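Local coordinates for sugar ABC transporter substrate-binding protein (Treponema pallidum subsp. pallidum, PDB 5U2P) that probably serves as the periplasmic ligand-binding component of an ABC transporter, capturing a solute, possibly a sugar, for import, at residues 140-148 and 283-291; 190-201 and 225-236. All blocks are in the same frame, centred on the assembly; numbering follows the deposited sequence.

Interaction 1: 140-148 and 283-291; sequences NALFYNKDL and INLGACVLP. With EDO (1,2-ethanediol), chain E.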
loop_
_atom_site.group_PDB
_atom_site.type_symbol
_atom_site.label_atom_id
_atom_site.label_comp_id
_atom_site.label_asym_id
_atom_site.label_seq_id
_atom_site.Cartn_x
_atom_site.Cartn_y
_atom_site.Cartn_z
ATOM N N ASN A 140 3.948 -2.169 4.415
ATOM C CA ASN A 140 4.848 -1.612 5.431
ATOM C C ASN A 140 5.105 -2.596 6.546
ATOM O O ASN A 140 4.171 -3.156 7.126
ATOM C CB ASN A 140 4.259 -0.324 6.032
ATOM C CG ASN A 140 4.127 0.795 5.005
ATOM O OD1 ASN A 140 4.964 0.961 4.125
ATOM N ND2 ASN A 140 3.041 1.550 5.101
ATOM N N ALA A 141 6.375 -2.800 6.865
ATOM C CA ALA A 141 6.727 -3.653 7.979
ATOM C C ALA A 141 8.078 -3.249 8.579
ATOM O O ALA A 141 8.826 -2.457 7.996
ATOM C CB ALA A 141 6.747 -5.119 7.511
ATOM N N LEU A 142 8.379 -3.827 9.733
ATOM C CA LEU A 142 9.683 -3.721 10.376
ATOM C C LEU A 142 10.558 -4.842 9.868
ATOM O O LEU A 142 10.328 -6.012 10.171
ATOM C CB LEU A 142 9.529 -3.798 11.892
ATOM C CG LEU A 142 10.807 -3.580 12.705
ATOM C CD1 LEU A 142 11.345 -2.162 12.537
ATOM C CD2 LEU A 142 10.523 -3.883 14.179
ATOM N N PHE A 143 11.547 -4.477 9.072
ATOM C CA PHE A 143 12.508 -5.425 8.544
ATOM C C PHE A 143 13.773 -5.370 9.382
ATOM O O PHE A 143 14.231 -4.290 9.765
ATOM C CB PHE A 143 12.784 -5.111 7.090
ATOM C CG PHE A 143 11.574 -5.243 6.225
ATOM C CD1 PHE A 143 11.166 -6.487 5.784
ATOM C CD2 PHE A 143 10.809 -4.144 5.896
ATOM C CE1 PHE A 143 10.044 -6.631 5.002
ATOM C CE2 PHE A 143 9.693 -4.273 5.109
ATOM C CZ PHE A 143 9.300 -5.527 4.666
ATOM N N TYR A 144 14.314 -6.532 9.713
ATOM C CA TYR A 144 15.488 -6.574 10.558
ATOM C C TYR A 144 16.488 -7.629 10.124
ATOM O O TYR A 144 16.158 -8.602 9.423
ATOM C CB TYR A 144 15.095 -6.798 12.011
ATOM C CG TYR A 144 14.416 -8.111 12.318
ATOM C CD1 TYR A 144 13.040 -8.240 12.203
ATOM C CD2 TYR A 144 15.148 -9.218 12.748
ATOM C CE1 TYR A 144 12.400 -9.436 12.497
ATOM C CE2 TYR A 144 14.514 -10.415 13.052
ATOM C CZ TYR A 144 13.144 -10.516 12.921
ATOM O OH TYR A 144 12.489 -11.685 13.207
ATOM N N ASN A 145 17.725 -7.367 10.513
ATOM C CA ASN A 145 18.858 -8.234 10.218
ATOM C C ASN A 145 18.967 -9.322 11.286
ATOM O O ASN A 145 19.472 -9.072 12.385
ATOM C CB ASN A 145 20.151 -7.416 10.142
ATOM C CG ASN A 145 21.337 -8.248 9.695
ATOM O OD1 ASN A 145 21.384 -9.452 9.937
ATOM N ND2 ASN A 145 22.294 -7.614 9.019
ATOM N N LYS A 146 18.496 -10.520 10.944
ATOM C CA LYS A 146 18.435 -11.647 11.883
ATOM C C LYS A 146 19.797 -12.005 12.480
ATOM O O LYS A 146 19.877 -12.426 13.631
ATOM C CB LYS A 146 17.865 -12.884 11.190
ATOM C CG LYS A 146 16.380 -12.879 10.934
ATOM C CD LYS A 146 15.940 -14.210 10.334
ATOM C CE LYS A 146 14.431 -14.339 10.297
ATOM N NZ LYS A 146 14.000 -15.642 9.720
ATOM N N ASP A 147 20.863 -11.840 11.697
ATOM C CA ASP A 147 22.207 -12.184 12.164
ATOM C C ASP A 147 22.676 -11.212 13.225
ATOM O O ASP A 147 23.258 -11.627 14.220
ATOM C CB ASP A 147 23.218 -12.203 11.011
ATOM C CG ASP A 147 23.011 -13.370 10.060
ATOM O OD1 ASP A 147 22.430 -14.396 10.471
ATOM O OD2 ASP A 147 23.444 -13.263 8.892
ATOM N N LEU A 148 22.431 -9.920 13.019
ATOM C CA LEU A 148 22.781 -8.917 14.022
ATOM C C LEU A 148 21.969 -9.125 15.288
ATOM O O LEU A 148 22.485 -8.997 16.399
ATOM C CB LEU A 148 22.540 -7.501 13.504
ATOM C CG LEU A 148 23.526 -6.941 12.492
ATOM C CD1 LEU A 148 23.010 -5.615 11.957
ATOM C CD2 LEU A 148 24.898 -6.761 13.131
ATOM N N ILE A 283 21.609 -12.265 2.558
ATOM C CA ILE A 283 21.327 -11.607 3.815
ATOM C C ILE A 283 20.137 -12.289 4.497
ATOM O O ILE A 283 19.223 -12.772 3.844
ATOM C CB ILE A 283 21.067 -10.092 3.620
ATOM C CG1 ILE A 283 21.165 -9.359 4.960
ATOM C CG2 ILE A 283 19.756 -9.853 2.930
ATOM C CD1 ILE A 283 21.297 -7.860 4.813
ATOM N N ASN A 284 20.218 -12.358 5.818
ATOM C CA ASN A 284 19.219 -13.019 6.640
ATOM C C ASN A 284 18.253 -11.982 7.224
ATOM O O ASN A 284 18.525 -11.396 8.254
ATOM C CB ASN A 284 19.900 -13.808 7.757
ATOM C CG ASN A 284 18.975 -14.810 8.398
ATOM O OD1 ASN A 284 17.923 -15.140 7.844
ATOM N ND2 ASN A 284 19.357 -15.303 9.571
ATOM N N LEU A 285 17.177 -11.753 6.496
ATOM C CA LEU A 285 16.242 -10.682 6.801
ATOM C C LEU A 285 14.982 -11.251 7.417
ATOM O O LEU A 285 14.433 -12.230 6.922
ATOM C CB LEU A 285 15.905 -9.916 5.518
ATOM C CG LEU A 285 15.505 -8.450 5.600
ATOM C CD1 LEU A 285 16.671 -7.647 6.096
ATOM C CD2 LEU A 285 15.067 -7.941 4.231
ATOM N N GLY A 286 14.519 -10.629 8.492
ATOM C CA GLY A 286 13.223 -10.942 9.062
ATOM C C GLY A 286 12.286 -9.768 8.890
ATOM O O GLY A 286 12.737 -8.655 8.596
ATOM N N ALA A 287 10.988 -10.016 9.046
ATOM C CA ALA A 287 9.965 -8.971 8.931
ATOM C C ALA A 287 8.821 -9.206 9.905
ATOM O O ALA A 287 8.207 -10.277 9.918
ATOM C CB ALA A 287 9.423 -8.907 7.521
ATOM N N CYS A 288 8.489 -8.185 10.679
ATOM C CA CYS A 288 7.419 -8.292 11.659
ATOM C C CYS A 288 6.636 -6.999 11.745
ATOM O O CYS A 288 7.005 -5.983 11.149
ATOM C CB CYS A 288 7.993 -8.645 13.030
ATOM S SG CYS A 288 9.109 -7.385 13.683
ATOM N N VAL A 289 5.536 -7.052 12.483
ATOM C CA VAL A 289 4.728 -5.875 12.751
ATOM C C VAL A 289 5.528 -4.850 13.525
ATOM O O VAL A 289 6.296 -5.207 14.418
ATOM C CB VAL A 289 3.466 -6.255 13.536
ATOM C CG1 VAL A 289 2.822 -5.037 14.194
ATOM C CG2 VAL A 289 2.496 -6.948 12.602
ATOM N N LEU A 290 5.357 -3.574 13.192
ATOM C CA LEU A 290 5.975 -2.521 13.998
ATOM C C LEU A 290 5.095 -2.226 15.205
ATOM O O LEU A 290 4.009 -1.656 15.049
ATOM C CB LEU A 290 6.188 -1.250 13.181
ATOM C CG LEU A 290 6.831 -0.080 13.943
ATOM C CD1 LEU A 290 8.347 -0.234 14.084
ATOM C CD2 LEU A 290 6.487 1.194 13.244
ATOM N N PRO A 291 5.547 -2.604 16.420
ATOM C CA PRO A 291 4.639 -2.421 17.562
ATOM C C PRO A 291 4.626 -0.987 18.092
ATOM O O PRO A 291 5.256 -0.693 19.111
ATOM C CB PRO A 291 5.199 -3.389 18.600
ATOM C CG PRO A 291 6.671 -3.408 18.324
ATOM C CD PRO A 291 6.818 -3.238 16.829
HETATM C C1 EDO E . 3.209 2.842 1.100
HETATM O O1 EDO E . 3.907 1.780 1.748
HETATM C C2 EDO E . 2.446 3.727 2.073
HETATM O O2 EDO E . 2.896 3.666 3.425
HETATM O O HOH W 1 22.114 -11.301 7.569
#
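Leu142 pairs with Cys288 and Tyr144 with Gly286, each through two backbone hydrogen bonds, which zip strands 140-145 and 285-288 together antiparallel. The shortest of the four runs from Gly286 N to Tyr144 O, 2.8 Å and nearly straight at 171°. Lys146 N extends the ladder by one rung to Asn284 O, just where the first strand turns into a helix. CA-H...O contacts from Ala287 CA to Leu142 O and from Phe143 CA to Gly286 O lie between the rungs.

Apolar packing differs on the two faces of the sheet. Tyr144 CG lies between the backbone N and the carbonyl carbon (chi1 63°), which carries the ring over Gly286, where no side chain is in the way; Gly286 CA makes a CH-pi contact 4.0 Å from the Tyr144 ring centroid. Phe149 stacks on this ring, the phenol OH bonds to Glu156, and Cys288 SG, oblique to the ring, meets Leu142 CD2 at 3.8 Å. On the other face Phe143 CE1 touches Ala287 CB at 3.5 Å, and helix 270-279 packs on Phe143 and Leu285.

Polar contacts gather at the helix start. Asn145 OD1 caps it, accepting from Leu148 N and, weakly, Asp147 N. A water links Asn145 OD1, Asp147 OD2 and Asn284 N. The Asn284 amide crosses the Lys146 chain at about a right angle, OD1 3.3 Å from Lys146 CD, while its ND2 bonds weakly to Asp147 OD1.

This is an antiparallel strand pair leading into an N-capped helix, within the mixed sheet of one lobe of a periplasmic solute-binding protein.

Interaction 2: 190-201 and 225-236; sequences HTLLADAITKVL and ALYPVLGAYLEL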
loop_
_atom_site.group_PDB
_atom_site.type_symbol
_atom_site.label_atom_id
_atom_site.label_comp_id
_atom_site.label_asym_id
_atom_site.label_seq_id
_atom_site.Cartn_x
_atom_site.Cartn_y
_atom_site.Cartn_z
ATOM N N HIS A 190 5.504 11.092 7.304
ATOM C CA HIS A 190 6.392 9.994 6.958
ATOM C C HIS A 190 5.726 8.638 7.225
ATOM O O HIS A 190 4.876 8.509 8.094
ATOM C CB HIS A 190 7.702 10.094 7.742
ATOM C CG HIS A 190 8.679 9.045 7.336
ATOM N ND1 HIS A 190 8.809 7.850 8.009
ATOM C CD2 HIS A 190 9.507 8.972 6.268
ATOM C CE1 HIS A 190 9.699 7.095 7.387
ATOM N NE2 HIS A 190 10.134 7.753 6.323
ATOM N N THR A 191 6.136 7.628 6.461
ATOM C CA THR A 191 5.655 6.262 6.589
ATOM C C THR A 191 5.460 5.732 8.010
ATOM O O THR A 191 4.489 5.047 8.291
ATOM C CB THR A 191 6.666 5.308 5.882
ATOM O OG1 THR A 191 7.078 5.877 4.623
ATOM C CG2 THR A 191 6.071 3.946 5.679
ATOM N N LEU A 192 6.433 5.980 8.883
ATOM C CA LEU A 192 6.365 5.503 10.257
ATOM C C LEU A 192 5.148 6.055 10.985
ATOM O O LEU A 192 4.344 5.301 11.559
ATOM C CB LEU A 192 7.645 5.890 11.022
ATOM C CG LEU A 192 7.671 5.576 12.515
ATOM C CD1 LEU A 192 7.504 4.111 12.694
ATOM C CD2 LEU A 192 8.982 6.036 13.127
ATOM N N LEU A 193 4.998 7.370 10.962
ATOM C CA LEU A 193 3.858 7.973 11.639
ATOM C C LEU A 193 2.561 7.652 10.886
ATOM O O LEU A 193 1.510 7.436 11.504
ATOM C CB LEU A 193 4.046 9.485 11.778
ATOM C CG LEU A 193 3.056 10.199 12.691
ATOM C CD1 LEU A 193 3.058 9.577 14.093
ATOM C CD2 LEU A 193 3.398 11.686 12.755
ATOM N N ALA A 194 2.628 7.609 9.558
ATOM C CA ALA A 194 1.461 7.243 8.745
ATOM C C ALA A 194 0.924 5.867 9.132
ATOM O O ALA A 194 -0.284 5.673 9.286
ATOM C CB ALA A 194 1.809 7.278 7.273
ATOM N N ASP A 195 1.832 4.901 9.254
ATOM C CA ASP A 195 1.460 3.555 9.657
ATOM C C ASP A 195 0.720 3.579 10.996
ATOM O O ASP A 195 -0.388 3.041 11.135
ATOM C CB ASP A 195 2.714 2.677 9.733
ATOM C CG ASP A 195 2.425 1.274 10.204
ATOM O OD1 ASP A 195 2.008 0.445 9.358
ATOM O OD2 ASP A 195 2.624 0.995 11.411
ATOM N N ALA A 196 1.308 4.251 11.979
ATOM C CA ALA A 196 0.752 4.236 13.317
ATOM C C ALA A 196 -0.583 4.962 13.408
ATOM O O ALA A 196 -1.507 4.464 14.052
ATOM C CB ALA A 196 1.754 4.832 14.281
ATOM N N ILE A 197 -0.695 6.125 12.765
ATOM C CA ILE A 197 -1.950 6.872 12.754
ATOM C C ILE A 197 -3.036 6.012 12.106
ATOM O O ILE A 197 -4.186 5.973 12.568
ATOM C CB ILE A 197 -1.815 8.216 11.992
ATOM C CG1 ILE A 197 -0.939 9.194 12.785
ATOM C CG2 ILE A 197 -3.200 8.845 11.716
ATOM C CD1 ILE A 197 -0.551 10.448 12.025
ATOM N N THR A 198 -2.663 5.330 11.034
ATOM C CA THR A 198 -3.634 4.573 10.259
ATOM C C THR A 198 -4.172 3.430 11.120
ATOM O O THR A 198 -5.389 3.154 11.137
ATOM C CB THR A 198 -3.007 4.047 8.933
ATOM O OG1 THR A 198 -2.673 5.164 8.098
ATOM C CG2 THR A 198 -3.996 3.149 8.173
ATOM N N LYS A 199 -3.281 2.774 11.854
ATOM C CA LYS A 199 -3.681 1.637 12.673
ATOM C C LYS A 199 -4.591 2.036 13.839
ATOM O O LYS A 199 -5.541 1.332 14.137
ATOM C CB LYS A 199 -2.456 0.899 13.200
ATOM C CG LYS A 199 -1.753 0.102 12.141
ATOM C CD LYS A 199 -0.646 -0.741 12.751
ATOM C CE LYS A 199 0.059 -1.531 11.700
ATOM N NZ LYS A 199 0.673 -2.767 12.274
ATOM N N VAL A 200 -4.301 3.145 14.502
ATOM C CA VAL A 200 -5.126 3.514 15.651
ATOM C C VAL A 200 -6.522 3.912 15.164
ATOM O O VAL A 200 -7.517 3.610 15.818
ATOM C CB VAL A 200 -4.482 4.643 16.492
ATOM C CG1 VAL A 200 -4.346 5.931 15.691
ATOM C CG2 VAL A 200 -5.278 4.867 17.775
ATOM N N LEU A 201 -6.604 4.538 13.994
ATOM C CA LEU A 201 -7.895 5.005 13.468
ATOM C C LEU A 201 -8.719 3.925 12.764
ATOM O O LEU A 201 -9.942 4.026 12.693
ATOM C CB LEU A 201 -7.690 6.170 12.496
ATOM C CG LEU A 201 -7.172 7.479 13.104
ATOM C CD1 LEU A 201 -6.917 8.493 12.002
ATOM C CD2 LEU A 201 -8.127 8.047 14.155
ATOM N N ALA A 225 -7.031 11.299 19.374
ATOM C CA ALA A 225 -6.743 9.885 19.171
ATOM C C ALA A 225 -5.278 9.715 18.782
ATOM O O ALA A 225 -4.682 8.673 19.040
ATOM C CB ALA A 225 -7.671 9.279 18.100
ATOM N N LEU A 226 -4.714 10.753 18.161
ATOM C CA LEU A 226 -3.321 10.759 17.707
ATOM C C LEU A 226 -2.314 11.076 18.807
ATOM O O LEU A 226 -1.099 10.950 18.585
ATOM C CB LEU A 226 -3.145 11.776 16.576
ATOM C CG LEU A 226 -3.492 11.279 15.172
ATOM C CD1 LEU A 226 -4.713 10.427 15.175
ATOM C CD2 LEU A 226 -3.685 12.431 14.220
ATOM N N TYR A 227 -2.798 11.537 19.967
ATOM C CA TYR A 227 -1.910 11.915 21.076
ATOM C C TYR A 227 -0.894 10.816 21.450
ATOM O O TYR A 227 0.317 11.093 21.538
ATOM C CB TYR A 227 -2.737 12.309 22.306
ATOM C CG TYR A 227 -1.905 12.607 23.539
ATOM C CD1 TYR A 227 -1.362 13.869 23.745
ATOM C CD2 TYR A 227 -1.676 11.630 24.501
ATOM C CE1 TYR A 227 -0.594 14.146 24.874
ATOM C CE2 TYR A 227 -0.918 11.899 25.637
ATOM C CZ TYR A 227 -0.383 13.160 25.816
ATOM O OH TYR A 227 0.369 13.424 26.936
ATOM N N PRO A 228 -1.365 9.577 21.677
ATOM C CA PRO A 228 -0.400 8.536 22.051
ATOM C C PRO A 228 0.601 8.162 20.958
ATOM O O PRO A 228 1.735 7.842 21.298
ATOM C CB PRO A 228 -1.291 7.337 22.414
ATOM C CG PRO A 228 -2.614 7.630 21.801
ATOM C CD PRO A 228 -2.754 9.105 21.829
ATOM N N VAL A 229 0.223 8.204 19.676
ATOM C CA VAL A 229 1.162 7.797 18.631
ATOM C C VAL A 229 2.175 8.908 18.363
ATOM O O VAL A 229 3.327 8.634 18.016
ATOM C CB VAL A 229 0.447 7.398 17.308
ATOM C CG1 VAL A 229 -0.631 6.358 17.589
ATOM C CG2 VAL A 229 -0.147 8.601 16.613
ATOM N N LEU A 230 1.759 10.160 18.523
ATOM C CA LEU A 230 2.703 11.264 18.441
ATOM C C LEU A 230 3.673 11.149 19.608
ATOM O O LEU A 230 4.873 11.387 19.457
ATOM C CB LEU A 230 1.971 12.616 18.442
ATOM C CG LEU A 230 1.233 12.905 17.139
ATOM C CD1 LEU A 230 0.287 14.077 17.337
ATOM C CD2 LEU A 230 2.167 13.192 15.986
ATOM N N GLY A 231 3.158 10.755 20.772
ATOM C CA GLY A 231 3.992 10.522 21.939
ATOM C C GLY A 231 5.076 9.477 21.663
ATOM O O GLY A 231 6.237 9.650 22.027
ATOM N N ALA A 232 4.681 8.381 21.024
ATOM C CA ALA A 232 5.613 7.304 20.664
ATOM C C ALA A 232 6.696 7.804 19.727
ATOM O O ALA A 232 7.902 7.539 19.905
ATOM C CB ALA A 232 4.840 6.141 20.010
ATOM N N TYR A 233 6.254 8.531 18.709
ATOM C CA TYR A 233 7.133 9.134 17.713
ATOM C C TYR A 233 8.206 9.983 18.409
ATOM O O TYR A 233 9.410 9.815 18.211
ATOM C CB TYR A 233 6.269 9.966 16.759
ATOM C CG TYR A 233 6.816 10.248 15.381
ATOM C CD1 TYR A 233 7.484 9.273 14.659
ATOM C CD2 TYR A 233 6.604 11.478 14.775
ATOM C CE1 TYR A 233 7.957 9.528 13.390
ATOM C CE2 TYR A 233 7.074 11.740 13.497
ATOM C CZ TYR A 233 7.753 10.758 12.810
ATOM O OH TYR A 233 8.237 10.999 11.534
ATOM N N LEU A 234 7.736 10.879 19.267
ATOM C CA LEU A 234 8.580 11.742 20.076
ATOM C C LEU A 234 9.589 10.985 20.919
ATOM O O LEU A 234 10.743 11.401 21.042
ATOM C CB LEU A 234 7.673 12.593 20.971
ATOM C CG LEU A 234 6.933 13.706 20.227
ATOM C CD1 LEU A 234 5.812 14.287 21.092
ATOM C CD2 LEU A 234 7.931 14.796 19.835
ATOM N N GLU A 235 9.148 9.875 21.507
ATOM C CA GLU A 235 10.015 9.082 22.372
ATOM C C GLU A 235 11.154 8.485 21.551
ATOM O O GLU A 235 12.300 8.435 22.017
ATOM C CB GLU A 235 9.213 7.988 23.080
ATOM C CG GLU A 235 9.997 7.201 24.127
ATOM C CD GLU A 235 10.379 8.038 25.339
ATOM O OE1 GLU A 235 9.822 9.140 25.518
ATOM O OE2 GLU A 235 11.240 7.587 26.115
ATOM N N LEU A 236 10.855 8.037 20.329
ATOM C CA LEU A 236 11.910 7.517 19.450
ATOM C C LEU A 236 12.962 8.597 19.151
ATOM O O LEU A 236 14.156 8.304 19.147
ATOM C CB LEU A 236 11.331 6.973 18.139
ATOM C CG LEU A 236 10.441 5.731 18.270
ATOM C CD1 LEU A 236 9.915 5.351 16.914
ATOM C CD2 LEU A 236 11.162 4.539 18.882
#
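Tyr233 lays one face of its ring against Leu193, whose CB stands 4.1 Å from the Tyr233 ring centroid and only 12° off the ring normal. Leu193 CD1 lies over the same face by Tyr233 CG, while its CD2 sits toward the rim, 3.8 Å from Tyr233 CE2, and also meets Leu230 CD2. Leu192 approaches differently, pushing CD2 at the ring's edge, in plane, 3.6 Å from Tyr233 CE1. With its CG anti to the backbone N (chi1 -157°), Tyr233 reaches across to helix 191-201, and its OH comes near His190 CB. Phe237 adds an edge-to-face contact to the ring, and Leu192 CD2 continues to Leu236 CD1.

The two helices run roughly antiparallel, 153° between their directions, and the axes of 191-201 and 227-236 come within 9.7 Å. One knob-into-hole contact joins helices 191-214 and 227-238 in this lobe of the solute-binding protein, where helix 191-214 also packs on Phe267 of the sheet strand 263-267. Val229 is the knob, seated among Leu193, Ala196, Ile197 and Val200. Ala196 CB meets Val229 CB at 4.2 Å.

Toward the C-terminal end of 190-201, Ile197 crosses Leu226 at a slant, both of its branches touching it: CG1 lies against Leu226 CG and CG2 against Leu226 CD1. Leu201 CD2 then bridges Ala225 CB and Leu226 CD1. Further partners of helix 227-238 are helix 160-172, where Leu236 packs on Trp160 and Leu164, and helix 406-417, where Leu230 packs on Ala406 and Leu410.

How the interactions relate
Interactions 1 and 2 lie about 20 Å apart, centre to centre, in the same lobe, and interaction 2 is nested within the chain loop that interaction 1 closes: strand 138-145 comes first, then helices 191-214 and 227-238, and finally strand 285-288. The two meet where helix 191-214 reaches the end of the strand pair, at Asn140 and the residues just after strand 285-288: Leu290 touches Leu192, and Asn140 touches Thr191 and Asp195. Phe267 of the sheet strand 263-267 joins this junction, touching Asn140, Leu290, Leu192, Thr191 and Asp195. Thr301, bonded to both Asn140 and Asp195, adds a polar tie. A sheet with helices packed against it is consistent with one lobe of the two-lobed solute-binding fold.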